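Local atomic coordinates of tubulin-like protein CetZ2 (Haloferax volcanii, PDB entry 4B45), a protein that binds GTP, probably hydrolyses it, and takes part in the control of cell shape as a tubulin-like protein. Residues 2-7 against 84-89; 17-22 against 192-197; 95-100 against 117-122; 245-250 against 268-273; 275-280 against 308-313. One frame throughout, in Å; residues are numbered along the deposited sequence.

Contact 1: 2-7 against 84-89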
# COMPACT_ATOMS: atom_id res chain seq x y z
N LYS A 2 8.45 -2.99 -11.19
CA LYS A 2 9.64 -3.05 -10.35
C LYS A 2 9.72 -1.79 -9.51
O LYS A 2 9.59 -0.67 -10.03
CB LYS A 2 10.90 -3.22 -11.21
CG LYS A 2 10.88 -4.45 -12.10
CD LYS A 2 12.08 -4.42 -13.04
CE LYS A 2 11.85 -5.27 -14.29
NZ LYS A 2 13.00 -5.17 -15.23
N THR A 3 9.94 -1.96 -8.21
CA THR A 3 9.87 -0.83 -7.29
C THR A 3 11.00 -0.79 -6.26
O THR A 3 11.72 -1.78 -6.05
CB THR A 3 8.51 -0.81 -6.58
OG1 THR A 3 8.29 0.49 -6.01
CG2 THR A 3 8.46 -1.87 -5.49
N VAL A 4 11.16 0.38 -5.64
CA VAL A 4 12.10 0.59 -4.54
C VAL A 4 11.32 1.06 -3.32
O VAL A 4 10.54 2.01 -3.39
CB VAL A 4 13.16 1.66 -4.87
CG1 VAL A 4 13.94 2.03 -3.61
CG2 VAL A 4 14.10 1.17 -5.94
N LEU A 5 11.51 0.38 -2.19
CA LEU A 5 10.73 0.70 -1.01
C LEU A 5 11.57 1.50 -0.03
O LEU A 5 12.70 1.14 0.25
CB LEU A 5 10.26 -0.59 -0.33
CG LEU A 5 9.46 -1.55 -1.20
CD1 LEU A 5 9.07 -2.82 -0.41
CD2 LEU A 5 8.22 -0.85 -1.75
N ILE A 6 11.02 2.59 0.49
CA ILE A 6 11.66 3.33 1.57
C ILE A 6 10.73 3.49 2.75
O ILE A 6 9.83 4.34 2.74
CB ILE A 6 12.09 4.73 1.12
CG1 ILE A 6 12.93 4.66 -0.15
CG2 ILE A 6 12.86 5.42 2.25
CD1 ILE A 6 12.89 5.93 -0.95
N GLY A 7 10.94 2.70 3.79
CA GLY A 7 10.20 2.87 5.03
C GLY A 7 10.66 4.08 5.81
O GLY A 7 11.86 4.37 5.88
N SER A 84 21.20 9.37 -0.35
CA SER A 84 22.45 8.70 -0.72
C SER A 84 22.41 7.21 -0.46
O SER A 84 23.17 6.45 -1.06
CB SER A 84 23.63 9.33 0.01
OG SER A 84 23.82 10.66 -0.45
N ALA A 85 21.54 6.78 0.44
CA ALA A 85 21.28 5.36 0.60
C ALA A 85 20.61 4.85 -0.68
O ALA A 85 20.81 3.70 -1.08
CB ALA A 85 20.39 5.10 1.82
N LEU A 86 19.86 5.72 -1.34
CA LEU A 86 19.12 5.37 -2.55
C LEU A 86 19.94 5.41 -3.83
O LEU A 86 19.49 4.90 -4.86
CB LEU A 86 17.94 6.31 -2.73
CG LEU A 86 16.82 6.19 -1.72
CD1 LEU A 86 15.83 7.28 -2.02
CD2 LEU A 86 16.19 4.82 -1.83
N ASP A 87 21.11 6.03 -3.77
CA ASP A 87 21.97 6.17 -4.95
C ASP A 87 22.14 4.84 -5.68
O ASP A 87 21.70 4.70 -6.82
CB ASP A 87 23.35 6.72 -4.55
CG ASP A 87 23.33 8.23 -4.35
OD1 ASP A 87 22.23 8.81 -4.28
OD2 ASP A 87 24.43 8.82 -4.25
N GLY A 88 22.75 3.87 -5.01
CA GLY A 88 22.98 2.58 -5.62
C GLY A 88 21.80 1.64 -5.50
O GLY A 88 21.92 0.44 -5.76
N ARG A 89 20.65 2.18 -5.10
CA ARG A 89 19.47 1.35 -4.86
C ARG A 89 18.29 1.64 -5.79
O ARG A 89 17.67 0.70 -6.30
CB ARG A 89 19.05 1.43 -3.39
CG ARG A 89 20.18 1.05 -2.44
CD ARG A 89 19.69 0.78 -1.04
NE ARG A 89 20.79 0.65 -0.10
CZ ARG A 89 21.50 -0.46 0.06
NH1 ARG A 89 21.23 -1.54 -0.65
NH2 ARG A 89 22.50 -0.49 0.94

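Contact 2: 17-22 against 192-197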
# COMPACT_ATOMS: atom_id res chain seq x y z
N SER A 17 9.51 -4.08 5.23
CA SER A 17 10.14 -5.39 5.40
C SER A 17 9.22 -6.54 4.98
O SER A 17 9.67 -7.50 4.36
CB SER A 17 10.58 -5.61 6.84
OG SER A 17 11.61 -4.70 7.21
N ALA A 18 7.94 -6.45 5.36
CA ALA A 18 6.99 -7.51 5.05
C ALA A 18 6.79 -7.64 3.54
O ALA A 18 6.79 -8.74 3.00
CB ALA A 18 5.67 -7.25 5.75
N LEU A 19 6.65 -6.51 2.87
CA LEU A 19 6.52 -6.48 1.41
C LEU A 19 7.74 -7.08 0.72
O LEU A 19 7.60 -7.90 -0.19
CB LEU A 19 6.27 -5.04 0.93
CG LEU A 19 5.90 -4.80 -0.53
CD1 LEU A 19 4.78 -5.73 -0.98
CD2 LEU A 19 5.48 -3.35 -0.74
N GLN A 20 8.94 -6.68 1.15
CA GLN A 20 10.15 -7.23 0.55
C GLN A 20 10.26 -8.72 0.82
O GLN A 20 10.69 -9.49 -0.04
CB GLN A 20 11.39 -6.53 1.11
CG GLN A 20 12.70 -7.12 0.62
CD GLN A 20 13.85 -6.84 1.56
OE1 GLN A 20 14.68 -5.97 1.30
NE2 GLN A 20 13.91 -7.59 2.66
N SER A 21 9.87 -9.12 2.03
CA SER A 21 9.86 -10.52 2.41
C SER A 21 8.88 -11.34 1.54
O SER A 21 9.17 -12.47 1.13
CB SER A 21 9.50 -10.64 3.90
OG SER A 21 9.64 -11.97 4.38
N PHE A 22 7.71 -10.77 1.27
CA PHE A 22 6.76 -11.44 0.39
C PHE A 22 7.34 -11.60 -1.02
O PHE A 22 7.31 -12.68 -1.60
CB PHE A 22 5.43 -10.70 0.33
CG PHE A 22 4.44 -11.30 -0.65
CD1 PHE A 22 3.67 -12.40 -0.28
CD2 PHE A 22 4.29 -10.78 -1.93
CE1 PHE A 22 2.76 -12.97 -1.18
CE2 PHE A 22 3.38 -11.34 -2.83
CZ PHE A 22 2.61 -12.43 -2.45
N LEU A 192 1.32 -8.80 -5.02
CA LEU A 192 0.68 -9.40 -6.18
C LEU A 192 0.47 -8.33 -7.24
O LEU A 192 0.62 -8.59 -8.42
CB LEU A 192 -0.67 -10.04 -5.80
CG LEU A 192 -0.59 -11.36 -5.04
CD1 LEU A 192 -1.99 -11.83 -4.63
CD2 LEU A 192 0.14 -12.43 -5.83
N LEU A 193 0.10 -7.13 -6.80
CA LEU A 193 -0.08 -6.03 -7.73
C LEU A 193 1.23 -5.71 -8.44
O LEU A 193 1.26 -5.50 -9.66
CB LEU A 193 -0.58 -4.80 -6.99
CG LEU A 193 -0.67 -3.53 -7.82
CD1 LEU A 193 -1.88 -3.61 -8.70
CD2 LEU A 193 -0.72 -2.28 -6.94
N LEU A 194 2.32 -5.70 -7.68
CA LEU A 194 3.64 -5.46 -8.23
C LEU A 194 4.09 -6.61 -9.11
O LEU A 194 4.76 -6.41 -10.13
CB LEU A 194 4.66 -5.24 -7.11
CG LEU A 194 4.42 -4.04 -6.17
CD1 LEU A 194 5.42 -4.06 -5.01
CD2 LEU A 194 4.50 -2.73 -6.93
N ALA A 195 3.73 -7.84 -8.73
CA ALA A 195 4.19 -9.02 -9.46
C ALA A 195 3.50 -9.22 -10.82
O ALA A 195 4.09 -9.77 -11.75
CB ALA A 195 4.01 -10.26 -8.61
N ALA A 196 2.25 -8.77 -10.92
CA ALA A 196 1.45 -8.97 -12.13
C ALA A 196 2.16 -8.43 -13.38
O ALA A 196 2.05 -9.01 -14.46
CB ALA A 196 0.09 -8.31 -11.98
N GLY A 197 2.89 -7.34 -13.21
CA GLY A 197 3.61 -6.73 -14.32
C GLY A 197 4.89 -7.46 -14.68
O GLY A 197 5.51 -7.16 -15.69

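Contact 3: 95-100 against 117-122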
# COMPACT_ATOMS: atom_id res chain seq x y z
N GLU A 95 10.65 1.23 -11.62
CA GLU A 95 9.51 1.76 -12.36
C GLU A 95 8.66 2.68 -11.50
O GLU A 95 7.78 3.38 -11.99
CB GLU A 95 8.69 0.63 -12.96
CG GLU A 95 9.42 -0.04 -14.11
CD GLU A 95 8.73 -1.29 -14.61
OE1 GLU A 95 8.34 -2.13 -13.77
OE2 GLU A 95 8.62 -1.45 -15.84
N SER A 96 8.95 2.67 -10.20
CA SER A 96 8.23 3.48 -9.24
C SER A 96 9.01 3.46 -7.93
O SER A 96 9.92 2.64 -7.76
CB SER A 96 6.82 2.91 -9.03
OG SER A 96 6.88 1.62 -8.46
N ILE A 97 8.66 4.36 -7.02
CA ILE A 97 9.20 4.37 -5.67
C ILE A 97 8.08 4.51 -4.65
O ILE A 97 7.22 5.39 -4.77
CB ILE A 97 10.21 5.54 -5.45
CG1 ILE A 97 11.42 5.38 -6.37
CG2 ILE A 97 10.69 5.57 -3.99
CD1 ILE A 97 12.39 6.54 -6.28
N PHE A 98 8.05 3.61 -3.68
CA PHE A 98 7.05 3.68 -2.61
C PHE A 98 7.67 4.21 -1.32
O PHE A 98 8.61 3.62 -0.80
CB PHE A 98 6.45 2.30 -2.33
CG PHE A 98 5.30 1.93 -3.25
CD1 PHE A 98 4.01 2.30 -2.93
CD2 PHE A 98 5.53 1.20 -4.40
CE1 PHE A 98 2.95 1.94 -3.76
CE2 PHE A 98 4.49 0.84 -5.23
CZ PHE A 98 3.19 1.21 -4.90
N VAL A 99 7.17 5.34 -0.81
CA VAL A 99 7.54 5.78 0.53
C VAL A 99 6.51 5.20 1.49
O VAL A 99 5.34 5.58 1.46
CB VAL A 99 7.59 7.33 0.67
CG1 VAL A 99 7.73 7.73 2.14
CG2 VAL A 99 8.76 7.91 -0.13
N VAL A 100 6.93 4.26 2.34
CA VAL A 100 6.00 3.55 3.23
C VAL A 100 6.01 4.15 4.64
O VAL A 100 7.06 4.20 5.28
CB VAL A 100 6.37 2.05 3.30
CG1 VAL A 100 5.31 1.27 4.02
CG2 VAL A 100 6.59 1.48 1.89
N LYS A 117 8.28 14.56 -1.40
CA LYS A 117 8.45 15.79 -2.17
C LYS A 117 9.87 15.94 -2.71
O LYS A 117 10.08 16.50 -3.78
CB LYS A 117 8.08 17.00 -1.32
CG LYS A 117 8.21 18.32 -2.03
CD LYS A 117 7.81 19.48 -1.14
CE LYS A 117 7.86 20.80 -1.89
NZ LYS A 117 7.33 21.92 -1.07
N ALA A 118 10.86 15.43 -1.97
CA ALA A 118 12.23 15.48 -2.45
C ALA A 118 12.45 14.53 -3.64
O ALA A 118 13.08 14.89 -4.64
CB ALA A 118 13.20 15.17 -1.32
N LEU A 119 11.92 13.32 -3.54
CA LEU A 119 12.08 12.30 -4.57
C LEU A 119 11.30 12.63 -5.84
O LEU A 119 11.78 12.42 -6.95
CB LEU A 119 11.62 10.94 -4.04
CG LEU A 119 12.58 10.35 -3.01
CD1 LEU A 119 11.90 9.30 -2.13
CD2 LEU A 119 13.76 9.75 -3.73
N ALA A 120 10.09 13.15 -5.67
CA ALA A 120 9.24 13.51 -6.79
C ALA A 120 9.89 14.58 -7.65
O ALA A 120 9.59 14.70 -8.84
CB ALA A 120 7.88 13.97 -6.29
N GLY A 121 10.79 15.36 -7.06
CA GLY A 121 11.37 16.49 -7.75
C GLY A 121 12.69 16.18 -8.43
O GLY A 121 13.42 17.10 -8.80
N VAL A 122 12.99 14.90 -8.61
CA VAL A 122 14.25 14.51 -9.25
C VAL A 122 14.16 13.25 -10.11
O VAL A 122 14.75 13.18 -11.19
CB VAL A 122 15.39 14.33 -8.22
CG1 VAL A 122 16.05 15.67 -7.89
CG2 VAL A 122 14.89 13.62 -6.97

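Contact 4: 245-250 against 268-273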
# COMPACT_ATOMS: atom_id res chain seq x y z
N SER A 245 -18.18 -12.61 -7.82
CA SER A 245 -18.35 -12.37 -6.41
C SER A 245 -17.03 -11.93 -5.77
O SER A 245 -17.03 -11.00 -4.96
CB SER A 245 -18.93 -13.59 -5.71
OG SER A 245 -17.91 -14.44 -5.25
N THR A 246 -15.91 -12.57 -6.12
CA THR A 246 -14.61 -12.06 -5.65
C THR A 246 -14.40 -10.60 -6.04
O THR A 246 -13.88 -9.81 -5.25
CB THR A 246 -13.39 -12.90 -6.13
OG1 THR A 246 -13.26 -12.83 -7.56
CG2 THR A 246 -13.52 -14.35 -5.66
N THR A 247 -14.80 -10.25 -7.26
CA THR A 247 -14.64 -8.88 -7.74
C THR A 247 -15.51 -7.93 -6.93
O THR A 247 -15.02 -6.89 -6.49
CB THR A 247 -14.96 -8.75 -9.24
OG1 THR A 247 -14.17 -9.68 -9.97
CG2 THR A 247 -14.63 -7.36 -9.75
N ARG A 248 -16.78 -8.28 -6.72
CA ARG A 248 -17.65 -7.50 -5.83
C ARG A 248 -17.08 -7.35 -4.42
O ARG A 248 -17.10 -6.26 -3.84
CB ARG A 248 -19.05 -8.11 -5.71
CG ARG A 248 -19.88 -8.06 -7.00
CD ARG A 248 -21.35 -8.39 -6.69
NE ARG A 248 -22.05 -8.95 -7.85
CZ ARG A 248 -22.24 -10.25 -8.06
NH1 ARG A 248 -21.79 -11.13 -7.17
NH2 ARG A 248 -22.88 -10.66 -9.14
N ARG A 249 -16.59 -8.45 -3.85
CA ARG A 249 -16.05 -8.40 -2.50
C ARG A 249 -14.82 -7.52 -2.43
O ARG A 249 -14.67 -6.74 -1.50
CB ARG A 249 -15.75 -9.80 -1.96
CG ARG A 249 -17.00 -10.59 -1.58
CD ARG A 249 -16.68 -11.61 -0.51
NE ARG A 249 -15.42 -12.30 -0.78
CZ ARG A 249 -15.32 -13.44 -1.45
NH1 ARG A 249 -16.40 -14.02 -1.95
NH2 ARG A 249 -14.13 -13.99 -1.64
N ALA A 250 -13.94 -7.65 -3.44
CA ALA A 250 -12.70 -6.87 -3.49
C ALA A 250 -13.00 -5.38 -3.46
O ALA A 250 -12.33 -4.61 -2.78
CB ALA A 250 -11.88 -7.24 -4.73
N VAL A 268 -8.68 -3.85 -12.75
CA VAL A 268 -9.20 -5.13 -12.31
C VAL A 268 -8.31 -6.26 -12.79
O VAL A 268 -8.17 -6.50 -13.99
CB VAL A 268 -10.60 -5.36 -12.85
CG1 VAL A 268 -11.18 -6.64 -12.28
CG2 VAL A 268 -11.47 -4.16 -12.53
N VAL A 269 -7.71 -6.96 -11.83
CA VAL A 269 -6.84 -8.07 -12.14
C VAL A 269 -7.52 -9.31 -11.58
O VAL A 269 -7.85 -9.36 -10.39
CB VAL A 269 -5.41 -7.87 -11.54
CG1 VAL A 269 -4.50 -9.07 -11.84
CG2 VAL A 269 -4.77 -6.60 -12.06
N ILE A 270 -7.78 -10.27 -12.45
CA ILE A 270 -8.23 -11.58 -12.02
C ILE A 270 -7.01 -12.49 -12.08
O ILE A 270 -6.37 -12.62 -13.12
CB ILE A 270 -9.30 -12.15 -12.97
CG1 ILE A 270 -10.47 -11.17 -13.09
CG2 ILE A 270 -9.77 -13.52 -12.51
CD1 ILE A 270 -10.99 -10.71 -11.77
N ALA A 271 -6.69 -13.10 -10.94
CA ALA A 271 -5.52 -13.97 -10.87
C ALA A 271 -5.91 -15.43 -10.68
O ALA A 271 -6.88 -15.76 -9.99
CB ALA A 271 -4.60 -13.51 -9.72
N GLY A 272 -5.13 -16.32 -11.29
CA GLY A 272 -5.36 -17.75 -11.14
C GLY A 272 -4.84 -18.50 -12.34
O GLY A 272 -4.19 -17.93 -13.20
N GLU A 273 -5.13 -19.80 -12.40
CA GLU A 273 -4.72 -20.59 -13.55
C GLU A 273 -5.56 -20.24 -14.77
O GLU A 273 -6.79 -20.21 -14.68
CB GLU A 273 -4.82 -22.08 -13.21
CG GLU A 273 -3.92 -22.46 -12.06
CD GLU A 273 -3.57 -23.93 -12.04
OE1 GLU A 273 -4.05 -24.66 -12.93
OE2 GLU A 273 -2.82 -24.36 -11.13

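Contact 5: 275-280 against 308-313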
# COMPACT_ATOMS: atom_id res chain seq x y z
N ASP A 275 -6.64 -21.68 -17.51
CA ASP A 275 -7.73 -22.58 -17.91
C ASP A 275 -8.99 -22.44 -17.05
O ASP A 275 -10.07 -22.82 -17.48
CB ASP A 275 -7.28 -24.04 -17.87
CG ASP A 275 -6.34 -24.39 -19.01
OD1 ASP A 275 -6.36 -23.68 -20.04
OD2 ASP A 275 -5.57 -25.37 -18.87
N THR A 276 -8.86 -21.90 -15.84
CA THR A 276 -9.99 -21.81 -14.92
C THR A 276 -10.72 -20.45 -14.98
O THR A 276 -11.82 -20.30 -14.44
CB THR A 276 -9.56 -22.09 -13.47
OG1 THR A 276 -8.85 -20.96 -12.94
CG2 THR A 276 -8.67 -23.34 -13.41
N ILE A 277 -10.10 -19.48 -15.63
CA ILE A 277 -10.64 -18.12 -15.69
C ILE A 277 -11.56 -17.94 -16.91
O ILE A 277 -11.07 -17.91 -18.04
CB ILE A 277 -9.50 -17.11 -15.78
CG1 ILE A 277 -8.55 -17.28 -14.58
CG2 ILE A 277 -10.04 -15.70 -15.86
CD1 ILE A 277 -7.62 -16.11 -14.36
N PRO A 278 -12.88 -17.82 -16.67
CA PRO A 278 -13.87 -17.78 -17.75
C PRO A 278 -13.96 -16.41 -18.42
O PRO A 278 -13.95 -15.38 -17.75
CB PRO A 278 -15.18 -18.09 -17.04
CG PRO A 278 -14.97 -17.64 -15.61
CD PRO A 278 -13.50 -17.81 -15.33
N ARG A 279 -14.07 -16.42 -19.75
CA ARG A 279 -14.18 -15.19 -20.52
C ARG A 279 -15.37 -14.35 -20.08
O ARG A 279 -15.25 -13.14 -19.87
CB ARG A 279 -14.33 -15.53 -22.01
CG ARG A 279 -14.65 -14.32 -22.88
CD ARG A 279 -14.74 -14.72 -24.35
NE ARG A 279 -15.10 -13.58 -25.17
CZ ARG A 279 -15.28 -13.64 -26.49
NH1 ARG A 279 -15.14 -14.80 -27.12
NH2 ARG A 279 -15.61 -12.55 -27.17
N LYS A 280 -16.54 -14.97 -19.96
CA LYS A 280 -17.74 -14.22 -19.61
C LYS A 280 -17.67 -13.69 -18.17
O LYS A 280 -18.18 -12.59 -17.87
CB LYS A 280 -18.98 -15.08 -19.84
CG LYS A 280 -20.26 -14.40 -19.39
CD LYS A 280 -21.32 -14.46 -20.47
CE LYS A 280 -21.08 -13.41 -21.54
NZ LYS A 280 -22.21 -13.41 -22.53
N GLY A 308 -4.94 -23.09 -6.51
CA GLY A 308 -6.17 -23.86 -6.55
C GLY A 308 -7.34 -22.91 -6.49
O GLY A 308 -8.50 -23.32 -6.46
N ARG A 309 -7.03 -21.62 -6.49
CA ARG A 309 -8.03 -20.59 -6.30
C ARG A 309 -8.03 -19.56 -7.44
O ARG A 309 -7.22 -19.63 -8.37
CB ARG A 309 -7.78 -19.88 -4.96
CG ARG A 309 -7.72 -20.86 -3.80
CD ARG A 309 -7.28 -20.20 -2.49
NE ARG A 309 -8.24 -19.20 -2.04
CZ ARG A 309 -9.38 -19.49 -1.43
NH1 ARG A 309 -9.71 -20.75 -1.21
NH2 ARG A 309 -10.20 -18.52 -1.06
N LEU A 310 -8.96 -18.62 -7.34
CA LEU A 310 -9.02 -17.47 -8.22
C LEU A 310 -9.10 -16.28 -7.30
O LEU A 310 -9.64 -16.39 -6.20
CB LEU A 310 -10.32 -17.47 -9.03
CG LEU A 310 -10.48 -18.43 -10.19
CD1 LEU A 310 -11.95 -18.50 -10.56
CD2 LEU A 310 -9.64 -17.95 -11.36
N ALA A 311 -8.61 -15.13 -7.75
CA ALA A 311 -8.79 -13.93 -6.96
C ALA A 311 -8.96 -12.73 -7.85
O ALA A 311 -8.49 -12.72 -8.98
CB ALA A 311 -7.62 -13.72 -6.00
N SER A 312 -9.68 -11.73 -7.34
CA SER A 312 -9.73 -10.42 -7.97
C SER A 312 -8.91 -9.47 -7.12
O SER A 312 -9.04 -9.40 -5.89
CB SER A 312 -11.16 -9.90 -8.08
OG SER A 312 -11.97 -10.78 -8.85
N LEU A 313 -8.04 -8.73 -7.79
CA LEU A 313 -7.22 -7.74 -7.14
C LEU A 313 -7.60 -6.46 -7.85
O LEU A 313 -7.37 -6.33 -9.05
CB LEU A 313 -5.76 -8.08 -7.37
CG LEU A 313 -4.67 -7.26 -6.70
CD1 LEU A 313 -4.64 -7.55 -5.19
CD2 LEU A 313 -3.33 -7.60 -7.35
O HOH W 1 -7.24 -21.16 -10.54

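Contact 1: 2-7 against 84-89
Leu-86 turns its CG away from its own carbonyl carbon (chi1 -68°), and Ile-6 does the same with CG1 (chi1 -52°). With these torsions the two side chains reach toward each other tip to tip. The methyl CD1 of Ile-6 lies 3.4 Å from CD1 of Leu-86, a tight carbon pair. The other methyl of the leucine, CD2, is 3.6 Å from the same Ile-6 CD1. It also rests 3.7 Å from Ile-6 CG1, so the fork of Leu-86 straddles the end of the isoleucine.

Val-4 meets the opposite segment with both methyls. Its CG1 approaches Leu-86 CD2 at 4.0 Å, the two side chains crossing at a slant. Its CG2 lies 3.6 Å from the carbonyl O of Arg-89. The Arg-89 side chain sets out toward the strand, but its guanidinium end leads away to a salt bridge with Asp-33. A turn bond, Arg-89 N to Leu-86 O at 3.0 Å, ties these two residues together. An alanine in place of Leu-86 is likely to leave Ile-6 CD1 and Val-4 CG1 facing a gap and to uncover part of Leu-119. The contact covers strand 3-8 of the parallel sheet with the region about the C-terminal end of helix 68-85, an alpha/beta packing within the Rossmann-like GTPase domain of the tubulin/FtsZ family.

Contact 2: 17-22 against 192-197
Phe-22 and Leu-192 make one of two apolar side-chain contacts between 17-22 and 192-197. The ring atom CZ of Phe-22 lies 4.2 Å from the methyl CD2 of Leu-192, and the two side chains cross at about a right angle. CG of Phe-22 is anti to the backbone N (chi1 176°), and the ring extends toward Leu-192. The second apolar pair is formed by leucines. CD2 of Leu-19 meets CD1 of Leu-194 at 4.3 Å, a loose van der Waals contact. Leu-19 also packs on Leu-5, and Leu-194 on Thr-3, so this pair sits over strand 3-8.

A different kind of contact joins the ring to the backbone. CE2 of Phe-22 lies 3.9 Å from the backbone N of Leu-192, which approaches the ring obliquely. The ring therefore packs against main chain as well as side chain.

Backbone hydrogen bonds hold each helix in its own shape. Phe-22 N bonds to Ala-18 O at 2.8 Å, and Ala-196 N bonds to Leu-192 O at 3.0 Å. Ser-17 OG returns to Gly-13 O, in the part of helix 9-26 that binds GTP.

The other helix, 175-196, carries the GTP-binding residue Asn-183, whose side chain is about 8 Å from that of Leu-19. This is the long central helix of the tubulin/FtsZ fold, which links the GTPase domain to the C-terminal domain. Its C-terminal part packs against helix 9-26, which follows the first strand of the GTPase domain.

Contact 3: 95-100 against 117-122
Leu-119 points its CB from helix 107-120 toward strand 96-102, where Ile-97 and Val-99 receive it. CB itself stays back, 5.0 Å from CD1 of Ile-97. CG comes next. It is turned away from the carbonyl carbon of Leu-119 (chi1 -72°), and this carries the fork toward the strand. CG is also 5.0 Å from Ile-97 CD1, so the real touching is left to the two methyls.

CD1 takes the Val-99 side. It meets CG2 of Val-99 at 4.0 Å. CD1 of Leu-119 also lies 4.3 Å from CG2 of Ile-97. CD2 of Leu-119 takes the other side and meets CD1 of Ile-97, again at 4.3 Å. One leucine thus spans two strand residues that face the helix, while Phe-98 between them points away.

Leu-119 has further apolar neighbours in Leu-86, Met-83, Ile-6 and Val-127. The contact joins the first strand and the helix of the beta-alpha-beta unit that ends in strand 127-133. The strand's backbone is bonded to its sheet neighbours: Ile-97 pairs with Pro-126 and Tyr-128, and Phe-98 with Val-4 and Ile-6. Between 95-100 and 117-122 the contact is wholly apolar. The fit therefore rests on the shape and burial of methyl groups, without a directional bond to fix the spacing.

Contact 4: 245-250 against 268-273
No flat side-chain group takes part where Thr-247 meets Val-268 and Ile-270. Branched side chains touch instead, each through one or two terminal atoms.

Thr-247 points from helix 240-252 toward strand 263-272 and offers both of its branches. The hydroxyl OG1 of Thr-247 lies 3.8 Å from CD1 of Ile-270, and the two side chains cross at about a right angle. The methyl CG2 of Thr-247 lies 4.3 Å from CG1 of Val-268. Ile-270 does not start out toward the helix. Its bent chain (chi1 -56°, chi2 -50°) brings CD1 round until its end comes near the threonine.

The hydroxyl has polar partners beyond the two segments. Thr-247 OG1 is hydrogen-bonded to Val-243 O, one turn earlier in its own helix, and to Ser-312 OG on the neighbouring strand 309-319. Helix 279-293 closes in on the same spot, with Val-289 touching both Thr-247 and Val-268. The helix backbone is regular here, with Arg-249 N bonded to Ser-245 O at 2.8 Å.

The polar needs of the buried hydroxyl are thus met by an oxygen of its own helix and by a strand serine. It keeps these two bonds while OG1 packs on Ile-270 CD1 and the methyl CG2 packs on Val-268 CG1. A polar residue can therefore take part in van der Waals packing at this buried place.

Contact 5: 275-280 against 308-313
Thr-276 OG1 is gripped by two polar partners while it packs against Leu-310. It is hydrogen-bonded to Glu-273 O, and a water donates to it at 2.9 Å. The same water donates to Arg-309 O at 2.7 Å and so bridges the two segments. The hydroxyl sits between the backbone N and carbonyl carbon of Thr-276 (chi1 75°), which turns it toward the strand.

Leu-310 packs beside the water bridge. Its CD2 lies 3.5 Å from Thr-276 OG1, and the two side chains slide past each other in opposite directions. The same methyl of Leu-310 meets CG1 of Ile-277 at 3.5 Å, a tight pair. CD1 of Ile-277 is farther from Leu-310 CD2, at 4.1 Å. Ile-277 also packs on Ile-270 of the adjoining strand.

Pro-278 follows at the N-cap of helix 279-293, and Thr-276 O accepts a bond from Asn-239. The 275-280 segment thus leads into the helix of a beta-alpha-beta crossover, between the parallel strands 263-272 and 298-304. Its packing on strand 309-319 belongs to the sheet-and-helix C-terminal domain of this tubulin-like family.

Four of the contacts form two pairs on one mixed sheet. Contacts 1 and 3 lie in the GTPase domain, centres about 9 Å apart, on neighbouring strands 3-8 and 96-102. Contacts 4 and 5 lie in the C-terminal domain, centres about 7 Å apart, on neighbouring strands 263-272 and 309-319. The centres of contacts 1 and 4 are about 31 Å apart, and the two do not touch. Contact 2 touches contact 1 through Leu-5 and Leu-19, and contact 5 through Leu-193 and Leu-313. Along the chain contacts 1 and 2 cross, contact 3 is nested inside the loop closed by contact 2, and contacts 4 and 5 follow. By touching both pairs, contact 2 ties the two domains together.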